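Local atomic coordinates of lipocalin AI-4 (Rhodnius prolixus, PDB entry 5H9N), a protein that binds cysteinyl leukotrienes such as leukotriene C4 inside a lipocalin barrel and, as a salivary protein of a blood-feeding insect, probably sequesters these mediators from the host. Residues G88-T100 against Y105-T117. The protein carries 1 engineered substitution. Sequence-based numbering, arbitrary orientation.
Sequences GGSFTSYMAVVET and YALLYRCGLAGST. Engineered in segment 105-117: Ala114 (natural residue Tyr). With LTX ((5~{S},6~{R},7~{E},9~{E},11~{Z},14~{Z})-6-[(2~{R})-2-[[(4~{S})-4-azanyl-5-oxidanyl-5-oxidanylidene-pentanoyl]amino]-3-( 2-hydroxy-2-oxoethylamino)-3-oxidanylidene-propyl]sulfanyl-5-oxidanyl-icosa-7,9,11,14-tetraenoic acid), chain B.
Leu107 O is gripped by two successive amides of the facing strand, Val98 N at 2.8 Å and, weakly, Glu99 N at 3.3 Å, the mark of a classic beta bulge in the antiparallel pairing of 90-100 with 105-112. At the bulge the Val98 and Leu107 side chains lie side by side, pointing the same way, with CG1 and CD2 4.1 Å apart, near helix 139-144. Beyond it, Thr100 OG1 donates to Tyr105 O (2.7 Å); the hydroxyl reaches it because OG1 stands opposite the backbone N (chi1 -177°), and it also bonds Tyr102 N in the short connection between the strands. Before the bulge, Tyr94 pairs with Cys111 and Ala96 with Tyr109 through reciprocal backbone bonds. Where the strands diverge, three waters bridge Thr92 to Leu113, two of them donating to Thr92 O.

Phe91, Ser93, Met95, Leu108 and Arg110 line the leukotriene pocket. The extended first two torsions of Arg110 carry its chain into the pocket, and the bend at chi3 (66°) presents NE and NH2 to the ligand's C1 carboxylate, NE to O2 at 2.8 Å and NH2 to O1 at 2.9 Å, the latter almost straight (177°). Ligand C9 lies over the guanidinium, offset toward its rim, and NH1 bonds Tyr48 OH. Ser93 OG rests 3.4 Å from Arg110 CG and also meets the lipid chain. Ligand CB2 sits over the centre of one face of the Phe91 ring. Met95, doubly bent, sets SD against ligand C17 and CE 3.6 Å from Leu108 CD2. The backbone O of engineered Ala114 accepts a hydrogen bond from ligand N1.

On the other face, Cys111 is tied to Cys10, and Tyr109 OH bonds Asp121. The bulged antiparallel hairpin forms part of the lipocalin barrel wall, its inward side chains lining the leukotriene site.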
ATOM      1  N   GLY A  88       8.057  16.019  11.661  1.00 22.49           N
ATOM      2  CA  GLY A  88       7.055  16.401  12.639  1.00 28.40           C
ATOM      3  C   GLY A  88       5.624  16.260  12.154  1.00 27.97           C
ATOM      4  O   GLY A  88       4.688  16.630  12.860  1.00 37.47           O
ATOM      5  N   GLY A  89       5.449  15.721  10.953  1.00 23.51           N
ATOM      6  CA  GLY A  89       4.123  15.523  10.395  1.00 26.88           C
ATOM      7  C   GLY A  89       3.412  14.313  10.966  1.00 24.51           C
ATOM      8  O   GLY A  89       4.030  13.437  11.562  1.00 20.41           O
ATOM      9  N   SER A  90       2.097  14.281  10.799  1.00 22.40           N
ATOM     10  CA  SER A  90       1.308  13.116  11.169  1.00 20.27           C
ATOM     11  C   SER A  90       0.122  12.986  10.229  1.00 19.54           C
ATOM     12  O   SER A  90      -0.444  13.982   9.790  1.00 20.68           O
ATOM     13  CB  SER A  90       0.830  13.209  12.616  1.00 27.50           C
ATOM     14  OG  SER A  90      -0.162  14.207  12.756  1.00 35.70           O
ATOM     15  N   PHE A  91      -0.259  11.754   9.927  1.00 16.06           N
ATOM     16  CA  PHE A  91      -1.365  11.527   9.018  1.00 15.49           C
ATOM     17  C   PHE A  91      -1.934  10.132   9.218  1.00 17.27           C
ATOM     18  O   PHE A  91      -1.320   9.283   9.863  1.00 14.27           O
ATOM     19  CB  PHE A  91      -0.922  11.740   7.562  1.00 15.98           C
ATOM     20  CG  PHE A  91       0.154  10.787   7.093  1.00 15.07           C
ATOM     21  CD1 PHE A  91       1.494  11.068   7.304  1.00 16.75           C
ATOM     22  CD2 PHE A  91      -0.180   9.630   6.410  1.00 16.17           C
ATOM     23  CE1 PHE A  91       2.477  10.204   6.856  1.00 15.41           C
ATOM     24  CE2 PHE A  91       0.793   8.762   5.967  1.00 13.37           C
ATOM     25  CZ  PHE A  91       2.130   9.050   6.189  1.00 13.82           C
ATOM     26  N   THR A  92      -3.117   9.908   8.658  1.00 14.23           N
ATOM     27  CA  THR A  92      -3.770   8.606   8.706  1.00 13.98           C
ATOM     28  C   THR A  92      -3.961   8.128   7.281  1.00 12.60           C
ATOM     29  O   THR A  92      -4.439   8.879   6.432  1.00 13.87           O
ATOM     30  CB  THR A  92      -5.123   8.674   9.414  1.00 13.44           C
ATOM     31  OG1 THR A  92      -4.957   9.287  10.694  1.00 18.44           O
ATOM     32  CG2 THR A  92      -5.728   7.279   9.588  1.00 14.62           C
ATOM     33  N   SER A  93      -3.549   6.896   7.012  1.00 10.81           N
ATOM     34  CA  SER A  93      -3.639   6.303   5.682  1.00 11.09           C
ATOM     35  C   SER A  93      -4.329   4.943   5.749  1.00 10.50           C
ATOM     36  O   SER A  93      -4.128   4.200   6.709  1.00 12.96           O
ATOM     37  CB  SER A  93      -2.244   6.156   5.091  1.00 11.69           C
ATOM     38  OG  SER A  93      -2.283   5.582   3.798  1.00 12.43           O
ATOM     39  N   TYR A  94      -5.134   4.620   4.746  1.00  8.89           N
ATOM     40  CA  TYR A  94      -5.886   3.361   4.707  1.00  8.37           C
ATOM     41  C   TYR A  94      -5.397   2.497   3.565  1.00  8.82           C
ATOM     42  O   TYR A  94      -5.028   3.009   2.506  1.00  9.29           O
ATOM     43  CB  TYR A  94      -7.390   3.630   4.556  1.00  9.51           C
ATOM     44  CG  TYR A  94      -7.941   4.447   5.697  1.00 10.25           C
ATOM     45  CD1 TYR A  94      -7.759   5.832   5.741  1.00 11.79           C
ATOM     46  CD2 TYR A  94      -8.600   3.839   6.755  1.00 11.04           C
ATOM     47  CE1 TYR A  94      -8.229   6.581   6.805  1.00 13.36           C
ATOM     48  CE2 TYR A  94      -9.081   4.583   7.810  1.00 12.06           C
ATOM     49  CZ  TYR A  94      -8.889   5.952   7.826  1.00 12.80           C
ATOM     50  OH  TYR A  94      -9.367   6.693   8.878  1.00 16.35           O
ATOM     51  N   MET A  95      -5.416   1.187   3.754  1.00  8.45           N
ATOM     52  CA  MET A  95      -4.967   0.294   2.707  1.00  8.77           C
ATOM     53  C   MET A  95      -5.643  -1.060   2.769  1.00  8.65           C
ATOM     54  O   MET A  95      -6.107  -1.494   3.826  1.00  8.80           O
ATOM     55  CB  MET A  95      -3.453   0.127   2.792  1.00 11.67           C
ATOM     56  CG  MET A  95      -3.019  -0.403   4.139  1.00 13.72           C
ATOM     57  SD  MET A  95      -1.763  -1.639   3.994  1.00 45.22           S
ATOM     58  CE  MET A  95      -2.879  -2.675   3.136  1.00  5.40           C
ATOM     59  N   ALA A  96      -5.666  -1.742   1.630  1.00  7.78           N
ATOM     60  CA  ALA A  96      -6.104  -3.130   1.567  1.00  9.17           C
ATOM     61  C   ALA A  96      -5.180  -3.870   0.618  1.00  7.58           C
ATOM     62  O   ALA A  96      -4.749  -3.303  -0.393  1.00  8.71           O
ATOM     63  CB  ALA A  96      -7.541  -3.224   1.092  1.00  9.34           C
ATOM     64  N   VAL A  97      -4.871  -5.123   0.927  1.00  9.89           N
ATOM     65  CA  VAL A  97      -4.084  -5.960   0.026  1.00  9.67           C
ATOM     66  C   VAL A  97      -5.037  -6.612  -0.974  1.00 10.26           C
ATOM     67  O   VAL A  97      -5.853  -7.461  -0.621  1.00 12.17           O
ATOM     68  CB  VAL A  97      -3.291  -7.029   0.788  1.00 10.54           C
ATOM     69  CG1 VAL A  97      -2.478  -7.878  -0.183  1.00 13.23           C
ATOM     70  CG2 VAL A  97      -2.375  -6.371   1.800  1.00 11.33           C
ATOM     71  N   VAL A  98      -4.952  -6.204  -2.230  1.00  9.85           N
ATOM     72  CA  VAL A  98      -5.839  -6.708  -3.260  1.00 11.29           C
ATOM     73  C   VAL A  98      -5.467  -8.130  -3.666  1.00 10.39           C
ATOM     74  O   VAL A  98      -6.332  -8.990  -3.783  1.00 11.02           O
ATOM     75  CB  VAL A  98      -5.822  -5.770  -4.486  1.00 10.29           C
ATOM     76  CG1 VAL A  98      -6.725  -6.299  -5.576  1.00 13.82           C
ATOM     77  CG2 VAL A  98      -6.243  -4.355  -4.070  1.00 12.02           C
ATOM     78  N   GLU A  99      -4.179  -8.366  -3.872  1.00  9.87           N
ATOM     79  CA  GLU A  99      -3.684  -9.672  -4.288  1.00 12.14           C
ATOM     80  C   GLU A  99      -2.238  -9.792  -3.858  1.00 11.48           C
ATOM     81  O   GLU A  99      -1.483  -8.834  -4.033  1.00 11.54           O
ATOM     82  CB  GLU A  99      -3.785  -9.839  -5.808  1.00 13.99           C
ATOM     83  CG  GLU A  99      -5.149 -10.151  -6.364  1.00 33.85           C
ATOM     84  CD  GLU A  99      -5.399 -11.638  -6.464  1.00 45.88           C
ATOM     85  OE1 GLU A  99      -5.289 -12.182  -7.582  1.00 56.58           O
ATOM     86  OE2 GLU A  99      -5.693 -12.262  -5.424  1.00 40.30           O
ATOM     87  N   THR A 100      -1.827 -10.936  -3.317  1.00 11.58           N
ATOM     88  CA  THR A 100      -0.416 -11.138  -2.974  1.00 11.95           C
ATOM     89  C   THR A 100      -0.084 -12.611  -2.962  1.00 11.16           C
ATOM     90  O   THR A 100      -0.958 -13.429  -2.684  1.00 13.19           O
ATOM     91  CB  THR A 100      -0.052 -10.524  -1.595  1.00 11.07           C
ATOM     92  OG1 THR A 100       1.346 -10.697  -1.343  1.00 11.45           O
ATOM     93  CG2 THR A 100      -0.828 -11.184  -0.485  1.00 13.56           C
ATOM     94  N   TYR A 105       5.297 -10.671  -4.530  1.00 10.38           N
ATOM     95  CA  TYR A 105       4.623  -9.429  -4.891  1.00 10.45           C
ATOM     96  C   TYR A 105       3.390  -9.187  -4.050  1.00  9.02           C
ATOM     97  O   TYR A 105       2.814 -10.124  -3.495  1.00  9.75           O
ATOM     98  CB  TYR A 105       4.218  -9.449  -6.372  1.00 12.75           C
ATOM     99  CG  TYR A 105       3.200 -10.528  -6.711  1.00 13.04           C
ATOM    100  CD1 TYR A 105       1.834 -10.318  -6.534  1.00 14.21           C
ATOM    101  CD2 TYR A 105       3.608 -11.753  -7.215  1.00 15.72           C
ATOM    102  CE1 TYR A 105       0.905 -11.319  -6.837  1.00 15.77           C
ATOM    103  CE2 TYR A 105       2.686 -12.749  -7.522  1.00 16.99           C
ATOM    104  CZ  TYR A 105       1.344 -12.523  -7.330  1.00 19.98           C
ATOM    105  OH  TYR A 105       0.439 -13.524  -7.639  1.00 21.90           O
ATOM    106  N   ALA A 106       2.948  -7.938  -4.015  1.00  8.85           N
ATOM    107  CA  ALA A 106       1.665  -7.592  -3.429  1.00  8.79           C
ATOM    108  C   ALA A 106       1.108  -6.377  -4.131  1.00  8.74           C
ATOM    109  O   ALA A 106       1.811  -5.368  -4.279  1.00  8.52           O
ATOM    110  CB  ALA A 106       1.800  -7.326  -1.939  1.00 10.66           C
ATOM    111  N   LEU A 107      -0.134  -6.454  -4.579  1.00  8.89           N
ATOM    112  CA  LEU A 107      -0.859  -5.325  -5.140  1.00  8.53           C
ATOM    113  C   LEU A 107      -1.755  -4.760  -4.063  1.00  7.82           C
ATOM    114  O   LEU A 107      -2.607  -5.482  -3.545  1.00  8.51           O
ATOM    115  CB  LEU A 107      -1.704  -5.773  -6.333  1.00  9.59           C
ATOM    116  CG  LEU A 107      -2.540  -4.691  -7.007  1.00  9.52           C
ATOM    117  CD1 LEU A 107      -1.651  -3.644  -7.644  1.00 12.09           C
ATOM    118  CD2 LEU A 107      -3.527  -5.294  -8.009  1.00 13.12           C
ATOM    119  N   LEU A 108      -1.537  -3.501  -3.698  1.00  7.67           N
ATOM    120  CA  LEU A 108      -2.304  -2.831  -2.658  1.00  7.26           C
ATOM    121  C   LEU A 108      -3.089  -1.665  -3.203  1.00  7.19           C
ATOM    122  O   LEU A 108      -2.706  -1.038  -4.200  1.00  7.70           O
ATOM    123  CB  LEU A 108      -1.384  -2.327  -1.533  1.00  8.41           C
ATOM    124  CG  LEU A 108      -1.033  -3.291  -0.400  1.00  8.80           C
ATOM    125  CD1 LEU A 108      -0.280  -4.506  -0.937  1.00 10.82           C
ATOM    126  CD2 LEU A 108      -0.216  -2.582   0.674  1.00 10.24           C
ATOM    127  N   TYR A 109      -4.169  -1.347  -2.514  1.00  7.89           N
ATOM    128  CA  TYR A 109      -4.912  -0.111  -2.717  1.00  8.42           C
ATOM    129  C   TYR A 109      -4.670   0.753  -1.497  1.00  7.94           C
ATOM    130  O   TYR A 109      -4.724   0.243  -0.373  1.00  8.10           O
ATOM    131  CB  TYR A 109      -6.398  -0.401  -2.893  1.00  9.02           C
ATOM    132  CG  TYR A 109      -7.259   0.839  -2.961  1.00  8.18           C
ATOM    133  CD1 TYR A 109      -7.258   1.642  -4.097  1.00  8.43           C
ATOM    134  CD2 TYR A 109      -8.068   1.215  -1.895  1.00  8.91           C
ATOM    135  CE1 TYR A 109      -8.039   2.773  -4.169  1.00  9.44           C
ATOM    136  CE2 TYR A 109      -8.853   2.341  -1.957  1.00  9.27           C
ATOM    137  CZ  TYR A 109      -8.830   3.126  -3.087  1.00  9.37           C
ATOM    138  OH  TYR A 109      -9.639   4.247  -3.119  1.00 10.57           O
ATOM    139  N   ARG A 110      -4.357   2.029  -1.700  1.00  7.32           N
ATOM    140  CA  ARG A 110      -4.141   2.949  -0.601  1.00  7.73           C
ATOM    141  C   ARG A 110      -4.988   4.195  -0.800  1.00  7.83           C
ATOM    142  O   ARG A 110      -5.159   4.657  -1.926  1.00  8.52           O
ATOM    143  CB  ARG A 110      -2.658   3.324  -0.492  1.00  8.84           C
ATOM    144  CG  ARG A 110      -2.320   4.220   0.703  1.00  9.33           C
ATOM    145  CD  ARG A 110      -0.822   4.281   0.981  1.00 12.64           C
ATOM    146  NE  ARG A 110      -0.097   4.923  -0.106  1.00 10.07           N
ATOM    147  CZ  ARG A 110       1.227   4.898  -0.236  1.00 11.58           C
ATOM    148  NH1 ARG A 110       1.965   4.247   0.659  1.00 12.08           N
ATOM    149  NH2 ARG A 110       1.801   5.488  -1.274  1.00 11.42           N
ATOM    150  N   CYS A 111      -5.510   4.750   0.286  1.00  8.26           N
ATOM    151  CA  CYS A 111      -6.368   5.924   0.211  0.62  9.35           C
ATOM    152  C   CYS A 111      -6.304   6.697   1.521  1.00 10.86           C
ATOM    153  O   CYS A 111      -6.233   6.099   2.589  1.00 10.97           O
ATOM    154  CB  CYS A 111      -7.803   5.499  -0.105  0.62  9.54           C
ATOM    155  SG  CYS A 111      -8.933   6.833  -0.464  0.62  9.06           S
ATOM    156  N   GLY A 112      -6.351   8.014   1.456  1.00 10.31           N
ATOM    157  CA  GLY A 112      -6.369   8.811   2.663  1.00 11.25           C
ATOM    158  C   GLY A 112      -6.457  10.286   2.359  1.00 10.79           C
ATOM    159  O   GLY A 112      -6.243  10.727   1.220  1.00 14.01           O
ATOM    160  N   LEU A 113      -6.782  11.057   3.385  1.00 15.28           N
ATOM    161  CA  LEU A 113      -6.780  12.506   3.278  1.00 17.16           C
ATOM    162  C   LEU A 113      -5.338  13.003   3.330  1.00 24.55           C
ATOM    163  O   LEU A 113      -4.554  12.570   4.176  1.00 23.54           O
ATOM    164  CB  LEU A 113      -7.610  13.132   4.395  1.00 18.68           C
ATOM    165  CG  LEU A 113      -9.075  12.708   4.472  1.00 22.93           C
ATOM    166  CD1 LEU A 113      -9.789  13.507   5.552  1.00 27.64           C
ATOM    167  CD2 LEU A 113      -9.773  12.875   3.132  1.00 27.58           C
ATOM    168  N   ALA A 114      -4.984  13.901   2.418  1.00 25.04           N
ATOM    169  CA  ALA A 114      -3.615  14.396   2.347  1.00 31.33           C
ATOM    170  C   ALA A 114      -3.565  15.824   1.821  1.00 35.57           C
ATOM    171  O   ALA A 114      -2.810  16.128   0.896  1.00 40.33           O
ATOM    172  CB  ALA A 114      -2.767  13.483   1.476  1.00 32.02           C
ATOM    173  N   GLY A 115      -4.375  16.697   2.411  1.00 33.11           N
ATOM    174  CA  GLY A 115      -4.368  18.102   2.043  1.00 38.38           C
ATOM    175  C   GLY A 115      -5.715  18.640   1.614  1.00 45.99           C
ATOM    176  O   GLY A 115      -5.855  19.832   1.337  1.00 49.62           O
ATOM    177  N   SER A 116      -6.712  17.763   1.565  1.00 41.03           N
ATOM    178  CA  SER A 116      -8.037  18.146   1.097  1.00 43.01           C
ATOM    179  C   SER A 116      -9.120  17.249   1.690  1.00 43.24           C
ATOM    180  O   SER A 116      -8.825  16.204   2.267  1.00 43.39           O
ATOM    181  CB  SER A 116      -8.088  18.096  -0.432  1.00 45.01           C
ATOM    182  OG  SER A 116      -9.411  17.918  -0.901  1.00 51.69           O
ATOM    183  N   THR A 117     -10.374  17.667   1.546  1.00 41.27           N
ATOM    184  CA  THR A 117     -11.515  16.867   1.980  1.00 34.06           C
ATOM    185  C   THR A 117     -11.670  15.646   1.075  1.00 30.94           C
ATOM    186  O   THR A 117     -12.255  14.630   1.457  1.00 35.67           O
ATOM    187  CB  THR A 117     -12.819  17.696   1.965  1.00 42.97           C
ATOM    188  OG1 THR A 117     -12.593  18.959   2.602  1.00 52.99           O
ATOM    189  CG2 THR A 117     -13.937  16.960   2.685  1.00 47.39           C
TER
HETATM  190  O2  LTX B 201      -1.445   6.647  -1.863  1.00 13.54           O
HETATM  191  C1  LTX B 201      -0.809   7.315  -2.711  1.00 14.25           C
HETATM  192  O1  LTX B 201       0.252   6.904  -3.240  1.00 13.07           O
HETATM  193  C2  LTX B 201      -1.355   8.663  -3.122  1.00 15.11           C
HETATM  194  C3  LTX B 201      -0.496   9.765  -2.510  1.00 21.41           C
HETATM  195  C4  LTX B 201      -0.209   9.470  -1.039  1.00 26.32           C
HETATM  196  C5  LTX B 201       0.409  10.682  -0.355  1.00 31.46           C
HETATM  197  O3  LTX B 201       1.754  10.885  -0.812  1.00 33.97           O
HETATM  198  C6  LTX B 201       0.405  10.540   1.164  1.00 25.02           C
HETATM  199  C7  LTX B 201       1.274   9.373   1.614  1.00 25.78           C
HETATM  200  C8  LTX B 201       0.769   8.286   2.222  1.00 22.08           C
HETATM  201  C9  LTX B 201       1.659   7.198   2.655  1.00 16.13           C
HETATM  202  C10 LTX B 201       1.283   6.196   3.463  1.00 15.24           C
HETATM  203  C11 LTX B 201       2.247   5.163   3.853  1.00 15.15           C
HETATM  204  C12 LTX B 201       2.016   4.092   4.624  1.00 14.73           C
HETATM  205  C13 LTX B 201       0.681   3.736   5.255  1.00 19.44           C
HETATM  206  C14 LTX B 201      -0.250   3.070   4.262  1.00 16.07           C
HETATM  207  C15 LTX B 201      -0.132   1.806   3.871  1.00 20.60           C
HETATM  208  C16 LTX B 201       0.950   0.893   4.398  1.00 27.43           C
HETATM  209  C17 LTX B 201       1.402  -0.065   3.300  1.00 24.70           C
HETATM  210  C18 LTX B 201       2.333  -1.119   3.887  1.00 27.75           C
HETATM  211  C19 LTX B 201       3.052  -1.912   2.806  1.00 27.99           C
HETATM  212  C20 LTX B 201       3.941  -2.976   3.420  1.00 21.29           C
HETATM  213  O32 LTX B 201       6.557  10.305   3.200  1.00 21.11           O
HETATM  214  C21 LTX B 201       5.351  10.614   3.172  1.00 23.51           C
HETATM  215  O31 LTX B 201       4.545  10.167   2.330  1.00 25.01           O
HETATM  216  CA3 LTX B 201       4.845  11.584   4.208  1.00 24.38           C
HETATM  217  N3  LTX B 201       3.413  11.788   4.051  1.00 25.59           N
HETATM  218  C22 LTX B 201       2.747  12.787   4.622  1.00 25.88           C
HETATM  219  O33 LTX B 201       3.314  13.609   5.320  1.00 34.64           O
HETATM  220  CA2 LTX B 201       1.264  12.905   4.406  1.00 25.08           C
HETATM  221  CB2 LTX B 201       0.701  11.784   3.533  1.00 27.27           C
HETATM  222  SG2 LTX B 201       0.976  12.088   1.820  1.00 30.21           S
HETATM  223  N2  LTX B 201       0.932  14.214   3.883  1.00 25.27           N
HETATM  224  CD1 LTX B 201      -0.026  14.954   4.421  1.00 32.76           C
HETATM  225  OE1 LTX B 201      -0.919  14.491   5.116  1.00 27.80           O
HETATM  226  CG1 LTX B 201       0.066  16.427   4.097  1.00 42.31           C
HETATM  227  CB1 LTX B 201      -1.217  17.158   4.459  1.00 51.91           C
HETATM  228  CA1 LTX B 201      -1.299  18.469   3.681  1.00 65.42           C
HETATM  229  N1  LTX B 201      -1.041  18.208   2.250  1.00 64.49           N
HETATM  230  C23 LTX B 201      -0.288  19.452   4.190  1.00 73.19           C
HETATM  231  O11 LTX B 201       0.534  19.934   3.380  1.00 75.27           O
HETATM  232  O12 LTX B 201      -0.313  19.756   5.402  1.00 76.04           O
HETATM  233  O   HOH W   1      -7.051   9.678   5.827  1.00 15.77           O
HETATM  234  O   HOH W   2      -3.192   9.950   4.168  1.00 18.56           O
HETATM  235  O   HOH W   3      -4.515  12.227   7.229  1.00 20.82           O